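Long-range contacts in heroin esterase (Rhodococcus sp., PDB 1LZL), which probably hydrolyses the acetyl ester groups of heroin, as an acetyl esterase of the alpha/beta hydrolase fold: residues A56-I67 against N131-I140; A121-V130 against W218-Y226. One frame throughout, in Å; residues are numbered along the deposited sequence.

Interaction 1 of 2, residues A56-I67 against N131-I140; sequences APGLDGDPEVKI and NDCYAALLYI
D132 OD1 takes hydrogens from two waters that tie it to the loop opposite. One of them, 2.8 Å from D132 OD1, also donates to D62 OD2 and accepts from the backbone N of L59; the other donates to the carbonyl O of P63. The two aspartates lie close, D62 OD2 standing 4.4 Å from D132 OD1, and R119 forms salt bridges with both, which probably offsets their like charges. A further water accepts from N131 ND2 and donates to D62 OD2. Residues 56-67 form the turn end of the beta hairpin made by strands 49-56 and 65-72 at one margin of the alpha/beta hydrolase sheet, and residues 131-140 of helix 128-142 pack against it, their axis at 60° to that of strand residues 65-67. Y139, with CG anti to the backbone N (chi1 170°), lays its ring face over A56 CA, a CH-pi contact 4.2 Å from CA to the ring centroid. A56 CB also presses on Y139 CB at 3.5 Å. I67 CD1 reaches A136 CB at 3.9 Å, and V65 CG2 sits against the D132 carboxylate. L59 splits its branches: L59 CD1 lies 3.6 Å from N131 CG, while CD2 rests on A135 CB at 3.8 Å.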
loop_
_atom_site.group_PDB
_atom_site.type_symbol
_atom_site.label_atom_id
_atom_site.label_comp_id
_atom_site.label_asym_id
_atom_site.label_seq_id
_atom_site.Cartn_x
_atom_site.Cartn_y
_atom_site.Cartn_z
ATOM N N ALA A 56 12.047 3.705 14.485
ATOM C CA ALA A 56 10.878 4.199 15.211
ATOM C C ALA A 56 10.556 3.271 16.369
ATOM O O ALA A 56 10.414 2.044 16.252
ATOM C CB ALA A 56 9.687 4.287 14.257
ATOM N N PRO A 57 10.396 3.757 17.598
ATOM C CA PRO A 57 9.958 2.876 18.690
ATOM C C PRO A 57 8.604 2.233 18.380
ATOM O O PRO A 57 7.672 2.887 17.894
ATOM C CB PRO A 57 9.884 3.853 19.873
ATOM C CG PRO A 57 10.828 4.973 19.518
ATOM C CD PRO A 57 10.706 5.142 18.031
ATOM N N GLY A 58 8.472 0.910 18.597
ATOM C CA GLY A 58 7.188 0.253 18.383
ATOM C C GLY A 58 6.153 0.649 19.449
ATOM O O GLY A 58 6.527 1.228 20.481
ATOM N N LEU A 59 4.889 0.333 19.164
ATOM C CA LEU A 59 3.836 0.515 20.183
ATOM C C LEU A 59 3.925 -0.537 21.281
ATOM O O LEU A 59 4.470 -1.621 21.056
ATOM C CB LEU A 59 2.414 0.403 19.620
ATOM C CG LEU A 59 2.074 1.369 18.506
ATOM C CD1 LEU A 59 0.544 1.363 18.243
ATOM C CD2 LEU A 59 2.544 2.803 18.689
ATOM N N ASP A 60 3.376 -0.239 22.487
ATOM C CA ASP A 60 3.398 -1.232 23.583
ATOM C C ASP A 60 4.808 -1.724 23.835
ATOM O O ASP A 60 5.774 -0.924 23.828
ATOM C CB ASP A 60 2.437 -2.399 23.275
ATOM C CG ASP A 60 0.972 -1.999 23.403
ATOM O OD1 ASP A 60 0.713 -0.896 23.935
ATOM O OD2 ASP A 60 0.084 -2.763 22.947
ATOM N N GLY A 61 5.056 -3.014 24.027
ATOM C CA GLY A 61 6.494 -3.365 24.176
ATOM C C GLY A 61 7.111 -3.863 22.877
ATOM O O GLY A 61 8.078 -4.674 22.948
ATOM N N ASP A 62 6.519 -3.448 21.744
ATOM C CA ASP A 62 6.937 -4.028 20.481
ATOM C C ASP A 62 8.331 -3.582 20.098
ATOM O O ASP A 62 8.783 -2.521 20.496
ATOM C CB ASP A 62 5.933 -3.614 19.381
ATOM C CG ASP A 62 4.574 -4.252 19.521
ATOM O OD1 ASP A 62 4.396 -5.147 20.379
ATOM O OD2 ASP A 62 3.694 -3.865 18.719
ATOM N N PRO A 63 9.011 -4.393 19.284
ATOM C CA PRO A 63 10.347 -4.024 18.798
ATOM C C PRO A 63 10.347 -2.737 17.962
ATOM O O PRO A 63 9.323 -2.280 17.439
ATOM C CB PRO A 63 10.757 -5.202 17.916
ATOM C CG PRO A 63 9.784 -6.259 18.150
ATOM C CD PRO A 63 8.566 -5.690 18.782
ATOM N N GLU A 64 11.517 -2.139 17.768
ATOM C CA GLU A 64 11.726 -0.990 16.919
ATOM C C GLU A 64 11.264 -1.330 15.485
ATOM O O GLU A 64 11.376 -2.469 15.085
ATOM C CB GLU A 64 13.197 -0.555 16.872
ATOM C CG GLU A 64 13.812 -0.449 18.269
ATOM C CD GLU A 64 15.011 -1.384 18.374
ATOM O OE1 GLU A 64 14.805 -2.584 18.673
ATOM O OE2 GLU A 64 16.137 -0.923 18.131
ATOM N N VAL A 65 10.734 -0.337 14.812
ATOM C CA VAL A 65 10.296 -0.456 13.426
ATOM C C VAL A 65 11.297 0.274 12.566
ATOM O O VAL A 65 11.435 1.502 12.668
ATOM C CB VAL A 65 8.877 0.115 13.283
ATOM C CG1 VAL A 65 8.383 0.044 11.849
ATOM C CG2 VAL A 65 7.942 -0.652 14.220
ATOM N N LYS A 66 11.981 -0.492 11.697
ATOM C CA LYS A 66 12.911 0.241 10.832
ATOM C C LYS A 66 12.174 0.914 9.657
ATOM O O LYS A 66 11.156 0.446 9.192
ATOM C CB LYS A 66 13.987 -0.654 10.234
ATOM C CG LYS A 66 14.727 -1.434 11.326
ATOM C CD LYS A 66 15.456 -0.517 12.310
ATOM C CE LYS A 66 16.340 -1.316 13.267
ATOM N NZ LYS A 66 16.856 -0.460 14.381
ATOM N N ILE A 67 12.733 2.042 9.227
ATOM C CA ILE A 67 12.227 2.858 8.153
ATOM C C ILE A 67 13.360 3.103 7.153
ATOM O O ILE A 67 14.439 3.580 7.532
ATOM C CB ILE A 67 11.702 4.203 8.677
ATOM C CG1 ILE A 67 10.537 3.975 9.650
ATOM C CG2 ILE A 67 11.331 5.134 7.530
ATOM C CD1 ILE A 67 10.181 5.275 10.383
ATOM N N ASN A 131 0.010 -1.528 13.869
ATOM C CA ASN A 131 0.656 -0.801 14.965
ATOM C C ASN A 131 2.062 -0.357 14.544
ATOM O O ASN A 131 2.487 0.763 14.916
ATOM C CB ASN A 131 0.692 -1.622 16.267
ATOM C CG ASN A 131 -0.703 -1.698 16.917
ATOM O OD1 ASN A 131 -1.597 -0.925 16.519
ATOM N ND2 ASN A 131 -0.854 -2.588 17.891
ATOM N N ASP A 132 2.794 -1.161 13.786
ATOM C CA ASP A 132 4.128 -0.752 13.341
ATOM C C ASP A 132 4.037 0.454 12.419
ATOM O O ASP A 132 4.867 1.366 12.462
ATOM C CB ASP A 132 4.824 -1.893 12.574
ATOM C CG ASP A 132 5.146 -3.067 13.492
ATOM O OD1 ASP A 132 5.165 -2.906 14.735
ATOM O OD2 ASP A 132 5.424 -4.169 12.923
ATOM N N CYS A 133 2.999 0.466 11.555
ATOM C CA CYS A 133 2.869 1.601 10.616
ATOM C C CYS A 133 2.497 2.875 11.392
ATOM O O CYS A 133 2.996 3.964 11.082
ATOM C CB CYS A 133 1.800 1.250 9.575
ATOM S SG CYS A 133 2.332 -0.103 8.455
ATOM N N TYR A 134 1.617 2.692 12.384
ATOM C CA TYR A 134 1.225 3.902 13.158
ATOM C C TYR A 134 2.398 4.371 14.017
ATOM O O TYR A 134 2.597 5.578 14.158
ATOM C CB TYR A 134 -0.046 3.621 13.952
ATOM C CG TYR A 134 -0.581 4.801 14.721
ATOM C CD1 TYR A 134 -1.000 5.921 14.021
ATOM C CD2 TYR A 134 -0.657 4.781 16.097
ATOM C CE1 TYR A 134 -1.489 7.018 14.687
ATOM C CE2 TYR A 134 -1.166 5.900 16.779
ATOM C CZ TYR A 134 -1.575 6.986 16.056
ATOM O OH TYR A 134 -2.068 8.135 16.684
ATOM N N ALA A 135 3.166 3.407 14.521
ATOM C CA ALA A 135 4.353 3.798 15.288
ATOM C C ALA A 135 5.313 4.601 14.439
ATOM O O ALA A 135 5.904 5.583 14.919
ATOM C CB ALA A 135 5.014 2.546 15.841
ATOM N N ALA A 136 5.487 4.210 13.176
ATOM C CA ALA A 136 6.376 4.933 12.264
ATOM C C ALA A 136 5.802 6.312 12.009
ATOM O O ALA A 136 6.500 7.321 11.952
ATOM C CB ALA A 136 6.512 4.139 10.942
ATOM N N LEU A 137 4.479 6.455 11.847
ATOM C CA LEU A 137 3.833 7.754 11.640
ATOM C C LEU A 137 4.032 8.659 12.847
ATOM O O LEU A 137 4.398 9.831 12.673
ATOM C CB LEU A 137 2.339 7.523 11.338
ATOM C CG LEU A 137 1.540 8.821 11.118
ATOM C CD1 LEU A 137 2.041 9.581 9.882
ATOM C CD2 LEU A 137 0.032 8.581 10.999
ATOM N N LEU A 138 3.792 8.120 14.035
ATOM C CA LEU A 138 4.025 8.895 15.281
ATOM C C LEU A 138 5.454 9.406 15.344
ATOM O O LEU A 138 5.698 10.550 15.735
ATOM C CB LEU A 138 3.731 7.989 16.479
ATOM C CG LEU A 138 2.247 7.751 16.802
ATOM C CD1 LEU A 138 2.084 6.692 17.881
ATOM C CD2 LEU A 138 1.616 9.056 17.308
ATOM N N TYR A 139 6.383 8.514 15.005
ATOM C CA TYR A 139 7.799 8.893 15.056
ATOM C C TYR A 139 8.114 9.966 14.046
ATOM O O TYR A 139 8.775 10.959 14.412
ATOM C CB TYR A 139 8.631 7.632 14.789
ATOM C CG TYR A 139 10.098 7.979 14.583
ATOM C CD1 TYR A 139 10.912 8.240 15.685
ATOM C CD2 TYR A 139 10.645 8.030 13.298
ATOM C CE1 TYR A 139 12.252 8.549 15.443
ATOM C CE2 TYR A 139 11.963 8.341 13.046
ATOM C CZ TYR A 139 12.749 8.590 14.166
ATOM O OH TYR A 139 14.075 8.923 13.977
ATOM N N ILE A 140 7.750 9.782 12.765
ATOM C CA ILE A 140 8.150 10.822 11.783
ATOM C C ILE A 140 7.525 12.169 12.116
ATOM O O ILE A 140 8.162 13.209 11.889
ATOM C CB ILE A 140 7.944 10.430 10.319
ATOM C CG1 ILE A 140 6.500 10.166 9.956
ATOM C CG2 ILE A 140 8.863 9.247 9.984
ATOM C CD1 ILE A 140 6.375 9.791 8.480
HETATM O O HOH W 1 7.235 5.507 17.348
HETATM O O HOH W 2 4.258 -1.623 17.082
HETATM O O HOH W 3 1.074 -4.535 18.785
HETATM O O HOH W 4 7.491 -3.880 15.981
#

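Interaction 2 of 2, residues A121-V130 against W218-Y226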
loop_
_atom_site.group_PDB
_atom_site.type_symbol
_atom_site.label_atom_id
_atom_site.label_comp_id
_atom_site.label_asym_id
_atom_site.label_seq_id
_atom_site.Cartn_x
_atom_site.Cartn_y
_atom_site.Cartn_z
ATOM N N ALA A 121 2.714 -11.029 8.881
ATOM C CA ALA A 121 1.916 -12.179 9.327
ATOM C C ALA A 121 2.320 -13.432 8.578
ATOM O O ALA A 121 2.913 -13.347 7.521
ATOM C CB ALA A 121 0.446 -11.852 9.088
ATOM N N PRO A 122 2.002 -14.627 9.061
ATOM C CA PRO A 122 1.277 -14.876 10.309
ATOM C C PRO A 122 2.139 -14.771 11.574
ATOM O O PRO A 122 1.534 -14.876 12.672
ATOM C CB PRO A 122 0.785 -16.326 10.114
ATOM C CG PRO A 122 1.912 -16.933 9.327
ATOM C CD PRO A 122 2.362 -15.868 8.344
ATOM N N GLU A 123 3.452 -14.625 11.421
ATOM C CA GLU A 123 4.293 -14.600 12.639
ATOM C C GLU A 123 3.859 -13.445 13.562
ATOM O O GLU A 123 3.852 -13.607 14.796
ATOM C CB GLU A 123 5.756 -14.477 12.241
ATOM C CG GLU A 123 6.327 -15.707 11.539
ATOM C CD GLU A 123 6.084 -15.733 10.048
ATOM O OE1 GLU A 123 5.430 -14.830 9.470
ATOM O OE2 GLU A 123 6.576 -16.688 9.389
ATOM N N THR A 124 3.452 -12.303 13.004
ATOM C CA THR A 124 2.885 -11.207 13.788
ATOM C C THR A 124 1.500 -10.910 13.231
ATOM O O THR A 124 1.364 -10.418 12.112
ATOM C CB THR A 124 3.721 -9.944 13.679
ATOM O OG1 THR A 124 5.051 -10.198 14.130
ATOM C CG2 THR A 124 3.162 -8.842 14.584
ATOM N N THR A 125 0.446 -11.253 13.965
ATOM C CA THR A 125 -0.894 -11.017 13.461
ATOM C C THR A 125 -1.376 -9.627 13.842
ATOM O O THR A 125 -0.775 -8.952 14.680
ATOM C CB THR A 125 -1.890 -12.057 14.004
ATOM O OG1 THR A 125 -1.734 -12.102 15.427
ATOM C CG2 THR A 125 -1.550 -13.434 13.431
ATOM N N PHE A 126 -2.466 -9.223 13.184
ATOM C CA PHE A 126 -3.125 -7.986 13.610
ATOM C C PHE A 126 -3.322 -7.989 15.113
ATOM O O PHE A 126 -3.696 -9.073 15.630
ATOM C CB PHE A 126 -4.489 -7.901 12.855
ATOM C CG PHE A 126 -5.189 -6.589 13.266
ATOM C CD1 PHE A 126 -4.881 -5.442 12.533
ATOM C CD2 PHE A 126 -6.099 -6.523 14.311
ATOM C CE1 PHE A 126 -5.460 -4.225 12.964
ATOM C CE2 PHE A 126 -6.651 -5.332 14.759
ATOM C CZ PHE A 126 -6.337 -4.169 14.035
ATOM N N PRO A 127 -3.113 -6.908 15.847
ATOM C CA PRO A 127 -2.856 -5.555 15.352
ATOM C C PRO A 127 -1.417 -5.188 15.035
ATOM O O PRO A 127 -1.143 -4.029 14.684
ATOM C CB PRO A 127 -3.307 -4.708 16.569
ATOM C CG PRO A 127 -2.921 -5.570 17.735
ATOM C CD PRO A 127 -3.219 -6.982 17.321
ATOM N N GLY A 128 -0.484 -6.121 15.154
ATOM C CA GLY A 128 0.933 -5.732 15.072
ATOM C C GLY A 128 1.340 -4.935 13.861
ATOM O O GLY A 128 2.009 -3.920 13.957
ATOM N N PRO A 129 1.012 -5.443 12.666
ATOM C CA PRO A 129 1.476 -4.724 11.465
ATOM C C PRO A 129 0.929 -3.313 11.373
ATOM O O PRO A 129 1.694 -2.403 10.976
ATOM C CB PRO A 129 0.990 -5.617 10.298
ATOM C CG PRO A 129 1.022 -6.994 10.930
ATOM C CD PRO A 129 0.391 -6.722 12.318
ATOM N N VAL A 130 -0.369 -3.105 11.664
ATOM C CA VAL A 130 -0.838 -1.722 11.553
ATOM C C VAL A 130 -0.227 -0.911 12.694
ATOM O O VAL A 130 0.082 0.272 12.507
ATOM C CB VAL A 130 -2.380 -1.630 11.542
ATOM C CG1 VAL A 130 -2.968 -1.824 12.913
ATOM C CG2 VAL A 130 -2.818 -0.298 10.918
ATOM N N TRP A 218 -6.135 -12.961 4.426
ATOM C CA TRP A 218 -6.795 -12.466 5.638
ATOM C C TRP A 218 -6.665 -13.427 6.806
ATOM O O TRP A 218 -6.600 -13.023 7.956
ATOM C CB TRP A 218 -8.265 -12.165 5.334
ATOM C CG TRP A 218 -8.392 -10.879 4.529
ATOM C CD1 TRP A 218 -8.631 -10.757 3.164
ATOM C CD2 TRP A 218 -8.292 -9.563 5.063
ATOM N NE1 TRP A 218 -8.686 -9.405 2.814
ATOM C CE2 TRP A 218 -8.472 -8.674 3.974
ATOM C CE3 TRP A 218 -8.050 -9.029 6.334
ATOM C CZ2 TRP A 218 -8.432 -7.297 4.127
ATOM C CZ3 TRP A 218 -8.016 -7.641 6.504
ATOM C CH2 TRP A 218 -8.209 -6.782 5.398
ATOM N N LYS A 219 -6.661 -14.733 6.518
ATOM C CA LYS A 219 -6.464 -15.723 7.596
ATOM C C LYS A 219 -5.088 -15.566 8.225
ATOM O O LYS A 219 -4.971 -15.560 9.457
ATOM C CB LYS A 219 -6.695 -17.128 7.035
ATOM C CG LYS A 219 -6.573 -18.258 8.059
ATOM C CD LYS A 219 -7.487 -17.907 9.228
ATOM C CE LYS A 219 -7.604 -18.972 10.307
ATOM N NZ LYS A 219 -8.710 -18.620 11.230
ATOM N N TYR A 220 -4.022 -15.426 7.445
ATOM C CA TYR A 220 -2.693 -15.192 8.011
ATOM C C TYR A 220 -2.677 -13.929 8.863
ATOM O O TYR A 220 -2.087 -13.942 9.954
ATOM C CB TYR A 220 -1.660 -15.026 6.894
ATOM C CG TYR A 220 -1.386 -16.292 6.123
ATOM C CD1 TYR A 220 -1.431 -17.535 6.745
ATOM C CD2 TYR A 220 -1.055 -16.217 4.792
ATOM C CE1 TYR A 220 -1.156 -18.664 5.962
ATOM C CE2 TYR A 220 -0.782 -17.333 4.001
ATOM C CZ TYR A 220 -0.836 -18.553 4.624
ATOM O OH TYR A 220 -0.577 -19.676 3.871
ATOM N N TYR A 221 -3.289 -12.859 8.358
ATOM C CA TYR A 221 -3.210 -11.566 9.066
ATOM C C TYR A 221 -4.017 -11.524 10.357
ATOM O O TYR A 221 -3.567 -11.021 11.387
ATOM C CB TYR A 221 -3.774 -10.517 8.087
ATOM C CG TYR A 221 -3.677 -9.071 8.527
ATOM C CD1 TYR A 221 -2.576 -8.566 9.215
ATOM C CD2 TYR A 221 -4.705 -8.201 8.204
ATOM C CE1 TYR A 221 -2.539 -7.225 9.583
ATOM C CE2 TYR A 221 -4.688 -6.861 8.552
ATOM C CZ TYR A 221 -3.572 -6.390 9.255
ATOM O OH TYR A 221 -3.505 -5.040 9.614
ATOM N N LEU A 222 -5.254 -12.036 10.320
ATOM C CA LEU A 222 -6.130 -11.896 11.480
ATOM C C LEU A 222 -5.941 -13.034 12.492
ATOM O O LEU A 222 -6.308 -12.817 13.666
ATOM C CB LEU A 222 -7.580 -11.834 10.994
ATOM C CG LEU A 222 -7.808 -10.602 10.048
ATOM C CD1 LEU A 222 -9.269 -10.532 9.644
ATOM C CD2 LEU A 222 -7.356 -9.298 10.694
ATOM N N GLY A 223 -5.356 -14.147 12.060
ATOM C CA GLY A 223 -4.970 -15.172 13.033
ATOM C C GLY A 223 -5.944 -16.340 13.200
ATOM O O GLY A 223 -7.044 -16.368 12.637
ATOM N N GLU A 224 -5.512 -17.317 13.995
ATOM C CA GLU A 224 -6.114 -18.649 14.020
ATOM C C GLU A 224 -7.459 -18.635 14.735
ATOM O O GLU A 224 -8.224 -19.622 14.709
ATOM C CB GLU A 224 -5.162 -19.661 14.651
ATOM C CG GLU A 224 -3.812 -19.793 13.913
ATOM C CD GLU A 224 -3.986 -20.654 12.666
ATOM O OE1 GLU A 224 -5.169 -20.966 12.387
ATOM O OE2 GLU A 224 -2.973 -20.990 11.997
ATOM N N SER A 225 -7.795 -17.524 15.361
ATOM C CA SER A 225 -9.058 -17.265 16.033
ATOM C C SER A 225 -10.127 -16.656 15.146
ATOM O O SER A 225 -11.340 -16.748 15.343
ATOM C CB SER A 225 -8.812 -16.198 17.117
ATOM O OG SER A 225 -10.004 -15.629 17.637
ATOM N N TYR A 226 -9.639 -15.949 14.100
ATOM C CA TYR A 226 -10.575 -15.265 13.222
ATOM C C TYR A 226 -11.454 -16.317 12.580
ATOM O O TYR A 226 -10.900 -17.273 12.049
ATOM C CB TYR A 226 -9.817 -14.444 12.184
ATOM C CG TYR A 226 -10.571 -13.953 10.973
ATOM C CD1 TYR A 226 -11.557 -12.978 11.074
ATOM C CD2 TYR A 226 -10.257 -14.466 9.725
ATOM C CE1 TYR A 226 -12.233 -12.528 9.929
ATOM C CE2 TYR A 226 -10.911 -14.050 8.571
ATOM C CZ TYR A 226 -11.899 -13.084 8.707
ATOM O OH TYR A 226 -12.529 -12.687 7.539
HETATM O O HOH W 5 -6.027 -10.404 14.791
#
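F126 and Y221 supply both the direct hydrogen bond of this contact and its aromatic core. The backbone N of F126 donates to Y221 O, near the C-terminal end of helix 211-222, over 2.8 Å and with an N-H...O angle of 165°. Next to it a water donates to both F126 O and L222 O, lying 2.7 Å from the latter, so a second carbonyl at this helix end is also satisfied.

Among the aromatic contacts, the F126 ring turns its edge toward the face of Y221 in an offset edge-to-face pair, centroids 5.7 Å apart and planes at 81°. F126 CB stands over the same Y221 ring, 4.1 Å from CB to the centroid, as a CH-pi contact. Y221, its CG anti to the backbone N (chi1 -174°), carries its ring to the 121-130 loop, bringing OH to the edge of the F126 ring, 3.3 Å from F126 CD1. F90 stacks on Y221 as well.

Apolar packing fills in the rest. P129 CG lies at the edge of the Y221 ring, 3.8 Å from CE1, L222 CD2 meets F126 CB, and A121 CB sits 4.4 Å from Y220 CB. A leucine in place of Y221 would probably cost F126 its aromatic partner and open a gap beside P129. Since a main-chain hydrogen bond and a water bridge hold the backbones while ring faces and edges set the side chains, the loop with its two cis-prolines, P122 and P127, is likely to be fixed in both position and orientation against the helix end.

How the interactions relate
Following the chain from its N terminus, the hairpin end 56-67 comes first, then 121-130, then 131-140, and last 218-226. Interaction 1 closes a loop of 63 residues between its segments, which takes in strands 79-85 and 112-116 and helix 99-109. Interaction 2 closes a longer one of 87 residues, running through strands 153-159 and 183-187. The two loops cross instead of nesting, because 121-130 precedes 131-140 while its partner follows. Both contacts use helix 128-142: its N-terminal end and the loop leading into it meet helix 211-222, and residues 131-140 that follow meet the hairpin end at the sheet margin, with about 17 Å between the centres of the contacts.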